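Local atomic coordinates of hypothetical protein (Pseudomonas aeruginosa, PDB entry 2H1T), a protein that is of unknown function but belongs to a putative glycolipid-binding family and may take part in glycolipid metabolism. Residues L44-L52 with A63-T71; F97-P107 with I129-P137. One frame throughout, in Å; residues are numbered along the deposited sequence. Where two conformers were deposited one is given.

Contact 1: residues L44-L52 with A63-T71. With EDO (1,2-ethanediol), chain D.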
loop_
_atom_site.group_PDB
_atom_site.type_symbol
_atom_site.label_atom_id
_atom_site.label_comp_id
_atom_site.label_asym_id
_atom_site.label_seq_id
_atom_site.Cartn_x
_atom_site.Cartn_y
_atom_site.Cartn_z
ATOM N N LEU A 44 -7.598 -3.709 -4.500
ATOM C CA LEU A 44 -6.159 -3.851 -4.483
ATOM C C LEU A 44 -5.509 -2.508 -4.110
ATOM O O LEU A 44 -6.065 -1.433 -4.368
ATOM C CB LEU A 44 -5.639 -4.340 -5.838
ATOM C CG LEU A 44 -6.240 -5.685 -6.311
ATOM C CD1 LEU A 44 -5.765 -6.014 -7.714
ATOM C CD2 LEU A 44 -5.867 -6.804 -5.343
ATOM N N PRO A 45 -4.343 -2.573 -3.468
ATOM C CA PRO A 45 -3.714 -1.353 -2.947
ATOM C C PRO A 45 -3.064 -0.445 -3.975
ATOM O O PRO A 45 -2.637 -0.890 -5.012
ATOM C CB PRO A 45 -2.635 -1.889 -1.990
ATOM C CG PRO A 45 -2.309 -3.276 -2.497
ATOM C CD PRO A 45 -3.590 -3.794 -3.133
ATOM N N TYR A 46 -3.004 0.841 -3.679
ATOM C CA TYR A 46 -2.162 1.745 -4.449
ATOM C C TYR A 46 -1.345 2.618 -3.504
ATOM O O TYR A 46 -1.575 2.660 -2.292
ATOM C CB TYR A 46 -3.004 2.585 -5.441
ATOM C CG TYR A 46 -3.977 3.527 -4.785
ATOM C CD1 TYR A 46 -3.595 4.835 -4.469
ATOM C CD2 TYR A 46 -5.299 3.135 -4.492
ATOM C CE1 TYR A 46 -4.503 5.748 -3.833
ATOM C CE2 TYR A 46 -6.210 4.050 -3.827
ATOM C CZ TYR A 46 -5.793 5.352 -3.527
ATOM O OH TYR A 46 -6.623 6.267 -2.882
ATOM N N GLN A 47 -0.331 3.261 -4.062
ATOM C CA GLN A 47 0.395 4.276 -3.343
ATOM C C GLN A 47 0.446 5.511 -4.229
ATOM O O GLN A 47 0.870 5.426 -5.397
ATOM C CB GLN A 47 1.814 3.864 -3.001
ATOM C CG GLN A 47 2.581 4.998 -2.263
ATOM C CD GLN A 47 3.828 4.534 -1.531
ATOM O OE1 GLN A 47 3.821 3.487 -0.861
ATOM N NE2 GLN A 47 4.918 5.309 -1.656
ATOM N N LEU A 48 0.058 6.635 -3.614
ATOM C CA LEU A 48 0.078 7.948 -4.236
ATOM C C LEU A 48 1.174 8.758 -3.550
ATOM O O LEU A 48 1.206 8.871 -2.323
ATOM C CB LEU A 48 -1.265 8.659 -4.031
ATOM C CG LEU A 48 -1.299 10.099 -4.583
ATOM C CD1 LEU A 48 -1.117 10.089 -6.077
ATOM C CD2 LEU A 48 -2.595 10.778 -4.249
ATOM N N ASP A 49 2.069 9.314 -4.342
ATOM C CA ASP A 49 3.083 10.274 -3.878
ATOM C C ASP A 49 2.715 11.589 -4.523
ATOM O O ASP A 49 2.423 11.634 -5.702
ATOM C CB ASP A 49 4.495 9.861 -4.334
ATOM C CG ASP A 49 4.956 8.544 -3.728
ATOM O OD1 ASP A 49 4.688 8.290 -2.553
ATOM O OD2 ASP A 49 5.594 7.744 -4.453
ATOM N N TYR A 50 2.668 12.666 -3.756
ATOM C CA TYR A 50 2.367 13.931 -4.365
ATOM C C TYR A 50 3.091 15.085 -3.718
ATOM O O TYR A 50 3.510 15.002 -2.565
ATOM C CB TYR A 50 0.853 14.160 -4.392
ATOM C CG TYR A 50 0.183 14.502 -3.053
ATOM C CD1 TYR A 50 0.160 15.815 -2.542
ATOM C CD2 TYR A 50 -0.537 13.535 -2.342
ATOM C CE1 TYR A 50 -0.479 16.101 -1.325
ATOM C CE2 TYR A 50 -1.217 13.844 -1.153
ATOM C CZ TYR A 50 -1.185 15.126 -0.665
ATOM O OH TYR A 50 -1.858 15.407 0.517
ATOM N N ARG A 51 3.225 16.152 -4.482
ATOM C CA ARG A 51 3.811 17.375 -3.954
ATOM C C ARG A 51 2.973 18.544 -4.406
ATOM O O ARG A 51 2.646 18.641 -5.593
ATOM C CB ARG A 51 5.274 17.503 -4.417
ATOM C CG ARG A 51 5.939 18.863 -4.028
ATOM C CD ARG A 51 7.394 19.002 -4.519
ATOM N NE ARG A 51 7.550 18.853 -5.971
ATOM C CZ ARG A 51 7.407 19.827 -6.878
ATOM N NH1 ARG A 51 7.061 21.075 -6.524
ATOM N NH2 ARG A 51 7.603 19.543 -8.166
ATOM N N LEU A 52 2.624 19.413 -3.460
ATOM C CA LEU A 52 1.925 20.660 -3.750
ATOM C C LEU A 52 2.784 21.847 -3.377
ATOM O O LEU A 52 3.551 21.805 -2.409
ATOM C CB LEU A 52 0.584 20.740 -2.997
ATOM C CG LEU A 52 -0.348 19.533 -3.155
ATOM C CD1 LEU A 52 -1.613 19.722 -2.285
ATOM C CD2 LEU A 52 -0.661 19.285 -4.638
ATOM N N ALA A 63 1.144 21.291 -8.736
ATOM C CA ALA A 63 0.858 19.995 -8.146
ATOM C C ALA A 63 1.477 18.887 -9.015
ATOM O O ALA A 63 1.333 18.906 -10.218
ATOM C CB ALA A 63 -0.648 19.814 -8.014
ATOM N N VAL A 64 2.155 17.937 -8.378
ATOM C CA VAL A 64 2.740 16.767 -9.031
ATOM C C VAL A 64 2.292 15.497 -8.303
ATOM O O VAL A 64 2.371 15.427 -7.075
ATOM C CB VAL A 64 4.295 16.845 -9.008
ATOM C CG1 VAL A 64 4.892 15.712 -9.773
ATOM C CG2 VAL A 64 4.761 18.157 -9.579
ATOM N N PHE A 65 1.816 14.523 -9.073
ATOM C CA PHE A 65 1.284 13.253 -8.603
ATOM C C PHE A 65 1.957 12.078 -9.281
ATOM O O PHE A 65 2.215 12.122 -10.485
ATOM C CB PHE A 65 -0.193 13.156 -8.973
ATOM C CG PHE A 65 -1.047 14.213 -8.349
ATOM C CD1 PHE A 65 -1.587 14.034 -7.072
ATOM C CD2 PHE A 65 -1.362 15.384 -9.052
ATOM C CE1 PHE A 65 -2.372 15.036 -6.490
ATOM C CE2 PHE A 65 -2.136 16.367 -8.475
ATOM C CZ PHE A 65 -2.650 16.196 -7.200
ATOM N N HIS A 66 2.170 10.996 -8.515
ATOM C CA HIS A 66 2.775 9.766 -9.036
ATOM C C HIS A 66 2.071 8.702 -8.265
ATOM O O HIS A 66 2.139 8.676 -7.026
ATOM C CB HIS A 66 4.294 9.720 -8.771
ATOM C CG HIS A 66 4.940 8.399 -9.048
ATOM N ND1 HIS A 66 5.829 8.211 -10.083
ATOM C CD2 HIS A 66 4.890 7.225 -8.378
ATOM C CE1 HIS A 66 6.251 6.957 -10.075
ATOM N NE2 HIS A 66 5.711 6.345 -9.038
ATOM N N VAL A 67 1.297 7.902 -8.984
ATOM C CA VAL A 67 0.530 6.819 -8.375
ATOM C C VAL A 67 0.959 5.499 -8.958
ATOM O O VAL A 67 1.057 5.355 -10.162
ATOM C CB VAL A 67 -0.984 6.982 -8.564
ATOM C CG1 VAL A 67 -1.359 7.079 -10.019
ATOM C CG2 VAL A 67 -1.712 5.832 -7.934
ATOM N N GLU A 68 1.189 4.537 -8.086
ATOM C CA GLU A 68 1.465 3.178 -8.501
ATOM C C GLU A 68 0.393 2.212 -7.989
ATOM O O GLU A 68 0.039 2.202 -6.801
ATOM C CB GLU A 68 2.838 2.731 -8.016
ATOM C CG GLU A 68 3.935 3.751 -8.147
ATOM C CD GLU A 68 5.332 3.150 -7.952
ATOM O OE1 GLU A 68 5.455 1.993 -7.442
ATOM O OE2 GLU A 68 6.303 3.846 -8.334
ATOM N N SER A 69 -0.103 1.404 -8.912
ATOM C CA SER A 69 -1.164 0.455 -8.650
ATOM C C SER A 69 -0.962 -0.740 -9.559
ATOM O O SER A 69 -0.035 -0.772 -10.358
ATOM C CB SER A 69 -2.526 1.101 -8.947
ATOM O OG SER A 69 -2.706 1.308 -10.352
ATOM N N GLU A 70 -1.854 -1.713 -9.405
ATOM C CA GLU A 70 -1.829 -2.879 -10.265
ATOM C C GLU A 70 -1.928 -2.468 -11.730
ATOM O O GLU A 70 -1.328 -3.146 -12.563
ATOM C CB GLU A 70 -2.922 -3.879 -9.888
ATOM C CG GLU A 70 -2.840 -5.211 -10.645
ATOM C CD GLU A 70 -3.540 -5.178 -12.006
ATOM O OE1 GLU A 70 -4.430 -4.336 -12.207
ATOM O OE2 GLU A 70 -3.202 -5.996 -12.883
ATOM N N THR A 71 -2.605 -1.345 -12.022
ATOM C CA THR A 71 -2.822 -0.893 -13.415
ATOM C C THR A 71 -1.623 -0.225 -14.050
ATOM O O THR A 71 -1.599 -0.024 -15.266
ATOM C CB THR A 71 -4.013 0.083 -13.540
ATOM O OG1 THR A 71 -3.917 1.099 -12.540
ATOM C CG2 THR A 71 -5.328 -0.649 -13.350
HETATM C C1 EDO D . 6.247 12.779 -6.104
HETATM O O1 EDO D . 5.163 13.375 -6.819
HETATM C C2 EDO D . 6.986 13.839 -5.294
HETATM O O2 EDO D . 7.445 13.320 -4.023
#

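Contact 2: residues F97-P107 with I129-P137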
loop_
_atom_site.group_PDB
_atom_site.type_symbol
_atom_site.label_atom_id
_atom_site.label_comp_id
_atom_site.label_asym_id
_atom_site.label_seq_id
_atom_site.Cartn_x
_atom_site.Cartn_y
_atom_site.Cartn_z
ATOM N N PHE A 97 -10.944 23.787 -16.155
ATOM C CA PHE A 97 -10.705 23.998 -14.723
ATOM C C PHE A 97 -10.757 25.480 -14.376
ATOM O O PHE A 97 -10.500 25.882 -13.237
ATOM C CB PHE A 97 -9.352 23.410 -14.301
ATOM C CG PHE A 97 -9.179 21.962 -14.657
ATOM C CD1 PHE A 97 -10.283 21.110 -14.816
ATOM C CD2 PHE A 97 -7.920 21.422 -14.787
ATOM C CE1 PHE A 97 -10.101 19.776 -15.142
ATOM C CE2 PHE A 97 -7.751 20.066 -15.103
ATOM C CZ PHE A 97 -8.833 19.267 -15.292
ATOM N N ASP A 98 -11.105 26.305 -15.360
ATOM C CA ASP A 98 -11.154 27.741 -15.128
ATOM C C ASP A 98 -11.896 28.080 -13.844
ATOM O O ASP A 98 -12.963 27.535 -13.592
ATOM C CB ASP A 98 -11.829 28.434 -16.316
ATOM C CG ASP A 98 -10.890 28.647 -17.508
ATOM O OD1 ASP A 98 -9.646 28.460 -17.425
ATOM O OD2 ASP A 98 -11.426 29.055 -18.552
ATOM N N GLY A 99 -11.333 28.966 -13.028
ATOM C CA GLY A 99 -11.962 29.392 -11.766
ATOM C C GLY A 99 -11.576 28.604 -10.537
ATOM O O GLY A 99 -11.821 29.045 -9.428
ATOM N N CYS A 100 -10.981 27.427 -10.701
ATOM C CA CYS A 100 -10.531 26.683 -9.525
ATOM C C CYS A 100 -9.273 27.311 -8.964
ATOM O O CYS A 100 -8.308 27.497 -9.682
ATOM C CB CYS A 100 -10.213 25.216 -9.887
ATOM S SG CYS A 100 -11.652 24.274 -10.329
ATOM N N LEU A 101 -9.292 27.655 -7.681
ATOM C CA LEU A 101 -8.106 28.180 -6.984
ATOM C C LEU A 101 -7.415 27.145 -6.064
ATOM O O LEU A 101 -6.232 27.330 -5.710
ATOM C CB LEU A 101 -8.519 29.374 -6.107
ATOM C CG LEU A 101 -9.191 30.549 -6.833
ATOM C CD1 LEU A 101 -9.546 31.656 -5.844
ATOM C CD2 LEU A 101 -8.325 31.064 -7.927
ATOM N N ASP A 102 -8.174 26.120 -5.627
ATOM C CA ASP A 102 -7.710 25.124 -4.662
ATOM C C ASP A 102 -7.899 23.725 -5.270
ATOM O O ASP A 102 -8.807 23.495 -6.096
ATOM C CB ASP A 102 -8.449 25.203 -3.330
ATOM C CG ASP A 102 -8.651 26.607 -2.864
ATOM O OD1 ASP A 102 -7.656 27.285 -2.446
ATOM O OD2 ASP A 102 -9.813 27.051 -2.956
ATOM N N ILE A 103 -7.034 22.823 -4.855
ATOM C CA ILE A 103 -7.147 21.403 -5.173
ATOM C C ILE A 103 -7.758 20.695 -3.947
ATOM O O ILE A 103 -7.545 21.113 -2.808
ATOM C CB ILE A 103 -5.761 20.796 -5.548
ATOM C CG1 ILE A 103 -5.446 21.081 -7.011
ATOM C CG2 ILE A 103 -5.718 19.289 -5.400
ATOM C CD1 ILE A 103 -4.121 20.421 -7.494
ATOM N N ASP A 104 -8.532 19.652 -4.216
ATOM C CA ASP A 104 -9.057 18.737 -3.205
ATOM C C ASP A 104 -8.729 17.324 -3.700
ATOM O O ASP A 104 -9.203 16.883 -4.756
ATOM C CB ASP A 104 -10.562 18.950 -3.041
ATOM C CG ASP A 104 -11.207 17.997 -2.035
ATOM O OD1 ASP A 104 -10.527 17.071 -1.491
ATOM O OD2 ASP A 104 -12.437 18.166 -1.792
ATOM N N ILE A 105 -7.886 16.641 -2.945
ATOM C CA ILE A 105 -7.429 15.279 -3.289
ATOM C C ILE A 105 -8.222 14.374 -2.372
ATOM O O ILE A 105 -8.229 14.599 -1.165
ATOM C CB ILE A 105 -5.929 15.071 -2.930
ATOM C CG1 ILE A 105 -4.987 15.923 -3.804
ATOM C CG2 ILE A 105 -5.569 13.595 -3.081
ATOM C CD1 ILE A 105 -3.662 16.271 -3.140
ATOM N N TRP A 106 -8.817 13.322 -2.931
ATOM C CA TRP A 106 -9.373 12.183 -2.150
ATOM C C TRP A 106 -8.383 11.033 -2.324
ATOM O O TRP A 106 -7.933 10.772 -3.438
ATOM C CB TRP A 106 -10.767 11.731 -2.663
ATOM C CG TRP A 106 -11.176 10.397 -2.105
ATOM C CD1 TRP A 106 -11.019 9.142 -2.684
ATOM C CD2 TRP A 106 -11.757 10.158 -0.810
ATOM N NE1 TRP A 106 -11.450 8.158 -1.802
ATOM C CE2 TRP A 106 -11.918 8.756 -0.662
ATOM C CE3 TRP A 106 -12.121 10.993 0.248
ATOM C CZ2 TRP A 106 -12.455 8.183 0.492
ATOM C CZ3 TRP A 106 -12.662 10.415 1.399
ATOM C CH2 TRP A 106 -12.818 9.029 1.505
ATOM N N PRO A 107 -8.088 10.302 -1.253
ATOM C CA PRO A 107 -8.509 10.497 0.129
ATOM C C PRO A 107 -7.485 11.230 0.978
ATOM O O PRO A 107 -6.564 10.610 1.524
ATOM C CB PRO A 107 -8.667 9.054 0.611
ATOM C CG PRO A 107 -7.672 8.292 -0.140
ATOM C CD PRO A 107 -7.413 8.992 -1.427
ATOM N N ILE A 129 -16.753 27.937 -3.054
ATOM C CA ILE A 129 -15.542 27.882 -3.842
ATOM C C ILE A 129 -15.757 26.889 -4.973
ATOM O O ILE A 129 -16.727 26.120 -4.960
ATOM C CB ILE A 129 -14.285 27.507 -2.986
ATOM C CG1 ILE A 129 -14.304 26.018 -2.607
ATOM C CG2 ILE A 129 -14.210 28.354 -1.700
ATOM C CD1 ILE A 129 -13.038 25.497 -2.014
ATOM N N ARG A 130 -14.877 26.981 -5.963
ATOM C CA ARG A 130 -14.741 26.007 -7.026
ATOM C C ARG A 130 -13.412 25.268 -6.845
ATOM O O ARG A 130 -12.310 25.816 -7.040
ATOM C CB ARG A 130 -14.898 26.685 -8.387
ATOM C CG ARG A 130 -14.920 25.710 -9.564
ATOM C CD ARG A 130 -14.976 26.415 -10.942
ATOM N NE ARG A 130 -16.217 27.136 -11.106
ATOM C CZ ARG A 130 -17.406 26.558 -11.317
ATOM N NH1 ARG A 130 -17.541 25.223 -11.437
ATOM N NH2 ARG A 130 -18.492 27.320 -11.399
ATOM N N ALA A 131 -13.506 24.024 -6.385
ATOM C CA ALA A 131 -12.335 23.250 -6.086
ATOM C C ALA A 131 -11.985 22.345 -7.252
ATOM O O ALA A 131 -12.864 21.818 -7.932
ATOM C CB ALA A 131 -12.558 22.385 -4.817
ATOM N N LEU A 132 -10.706 22.141 -7.497
ATOM C CA LEU A 132 -10.299 21.116 -8.479
ATOM C C LEU A 132 -10.152 19.753 -7.790
ATOM O O LEU A 132 -9.196 19.486 -7.069
ATOM C CB LEU A 132 -9.032 21.562 -9.235
ATOM C CG LEU A 132 -8.535 20.655 -10.323
ATOM C CD1 LEU A 132 -9.617 20.495 -11.438
ATOM C CD2 LEU A 132 -7.213 21.224 -10.915
ATOM N N TYR A 133 -11.143 18.893 -7.997
ATOM C CA TYR A 133 -11.280 17.657 -7.221
ATOM C C TYR A 133 -10.558 16.574 -8.003
ATOM O O TYR A 133 -10.864 16.327 -9.184
ATOM C CB TYR A 133 -12.737 17.292 -7.062
ATOM C CG TYR A 133 -12.966 15.947 -6.394
ATOM C CD1 TYR A 133 -12.675 15.766 -5.029
ATOM C CD2 TYR A 133 -13.488 14.865 -7.105
ATOM C CE1 TYR A 133 -12.892 14.541 -4.389
ATOM C CE2 TYR A 133 -13.703 13.645 -6.461
ATOM C CZ TYR A 133 -13.402 13.490 -5.118
ATOM O OH TYR A 133 -13.617 12.244 -4.533
ATOM N N ILE A 134 -9.609 15.926 -7.337
ATOM C CA ILE A 134 -8.760 14.877 -7.944
ATOM C C ILE A 134 -8.847 13.663 -7.010
ATOM O O ILE A 134 -8.388 13.702 -5.871
ATOM C CB ILE A 134 -7.281 15.349 -8.060
ATOM C CG1 ILE A 134 -7.228 16.701 -8.758
ATOM C CG2 ILE A 134 -6.412 14.287 -8.835
ATOM C CD1 ILE A 134 -5.884 17.425 -8.702
ATOM N N GLU A 135 -9.464 12.608 -7.518
ATOM C CA GLU A 135 -9.716 11.384 -6.766
ATOM C C GLU A 135 -8.694 10.348 -7.157
ATOM O O GLU A 135 -8.648 9.913 -8.325
ATOM C CB GLU A 135 -11.138 10.920 -7.042
ATOM C CG GLU A 135 -11.647 9.833 -6.190
ATOM C CD GLU A 135 -13.082 9.442 -6.578
ATOM O OE1 GLU A 135 -14.018 10.277 -6.438
ATOM O OE2 GLU A 135 -13.259 8.287 -7.003
ATOM N N ALA A 136 -7.865 9.940 -6.188
ATOM C CA ALA A 136 -6.976 8.801 -6.423
ATOM C C ALA A 136 -7.815 7.508 -6.399
ATOM O O ALA A 136 -8.814 7.431 -5.682
ATOM C CB ALA A 136 -5.880 8.731 -5.345
ATOM N N PRO A 137 -7.351 6.462 -7.109
ATOM C CA PRO A 137 -6.096 6.407 -7.897
ATOM C C PRO A 137 -6.119 6.926 -9.346
ATOM O O PRO A 137 -5.059 7.027 -9.965
ATOM C CB PRO A 137 -5.763 4.899 -7.875
ATOM C CG PRO A 137 -7.071 4.219 -7.762
ATOM C CD PRO A 137 -8.006 5.139 -7.039
HETATM O O HOH W 1 -11.190 27.393 -5.291
#

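Contact 1: residues L44-L52 with A63-T71
The carbonyl oxygen of Asp49 accepts a hydrogen bond from His66 N at 2.9 Å, to which a CA-H...O contact from Phe65 and a weak bond from O1 of a 1,2-ethanediol, probably from the crystallisation liquor, are added. Asp49 and His66 face each other across a beta hairpin, strands 45-54 and 60-69, the central pair of a six-stranded antiparallel sheet. They form one of three hydrogen-bonded pairs, with Gln47-Glu68 and Arg51-Val64, each closed by two backbone bonds. The return bond from Asp49 N to His66 O, 2.8 Å long, is almost straight, with 177° at the hydrogen.

On this polar side the Asp49 carboxylate and the His66 ring lie alongside, their planes 20° apart, and Asp49 OD2 meets ring carbon CD2 of His66 at 4.0 Å. His66 NE2 instead turns to Glu68 OE2, 2.7 Å away in the ring plane and met on its anti lone pair, a bond that fixes the ring's rotation. Gln47 NE2 steadies Asp49 by donating to OD1 on its syn side.

The opposite face is largely apolar. Leu48 CD1 comes to the edge of the Phe65 ring, 4.1 Å from its CD1. Tyr50 CB touches Phe65 CD1 at 3.6 Å; with CG between backbone N and carbonyl carbon (chi1 74°) the ring leads away, its OH hydrogen-bonded to Glu22. At the end of the ladder, Leu52 CD2 presses on Ala63 CB at 3.4 Å, tighter than usual carbon contact.

Contact 2: residues F97-P107 with I129-P137
Leu132 pushes CD1 against one face of the Phe97 ring, 3.6 Å from the centroid and 16° off the normal, a CH-pi contact in which the methyl is the bump and the ring the wall. Leu132 CG lies anti to the backbone N (chi1 -177°), which carries CD1 over that ring. Its CB meanwhile packs on Cys100 CB, so Leu132 fills the hollow formed as the chain turns from Phe97 through a type II turn into strand 102-106. That strand pairs in parallel with strand 129-135, the two strands of a beta-alpha-beta unit whose helix is 113-119. Five backbone bonds, running from Leu132 N to Asp102 O (2.7 Å) as far as Ala136 N to Trp106 O, lace them together.

Beside Leu132, Ile134 CD1 fits against Ile103, reaching its CD1 at 3.7 Å and lying nearly as close to its CG2. On the other face of the sheet, Trp106 runs alongside Tyr133 and Glu135. Tyr133 OH nudges Trp106 CB at 3.4 Å, and Glu135 CG comes to 3.6 Å from Trp106 CD1. Pro107 CB covers the centre of one indole face.

At the Leu101-Asp102 end a water bonds Leu101 N, Asp102 OD2 and Arg130 O, linking the two segments; Asp102 OD2 also forms a salt bridge with Arg118. Tyr133 OH bonds Glu135 OE1 at 2.8 Å, which probably holds the phenol beside Trp106 CB.

Contacts 1 and 2 have centres 16 Å apart, yet they meet directly, because the largely apolar face of the hairpin in contact 1 lies against the Ile103-Ile105 side of the strand pair in contact 2. Two touches document this: Ala63 CB to Ile103 CD1 at 3.6 Å and Tyr50 CE1 to Ile105 CD1 at 3.7 Å. Just past the end of strand 102-106, Tyr46 OH adds a further contact with Pro107 CD at 3.2 Å. Contact 1 thus supplies one wall of the seam between the two sheets and contact 2 the other. The other face of contact 2 carries Tyr133, whose side chain is about 3 Å from a bound 2-methyl-2,4-pentanediol; this molecule, probably from the crystallisation liquor, might mark a pocket, but no glycolipid site is established there.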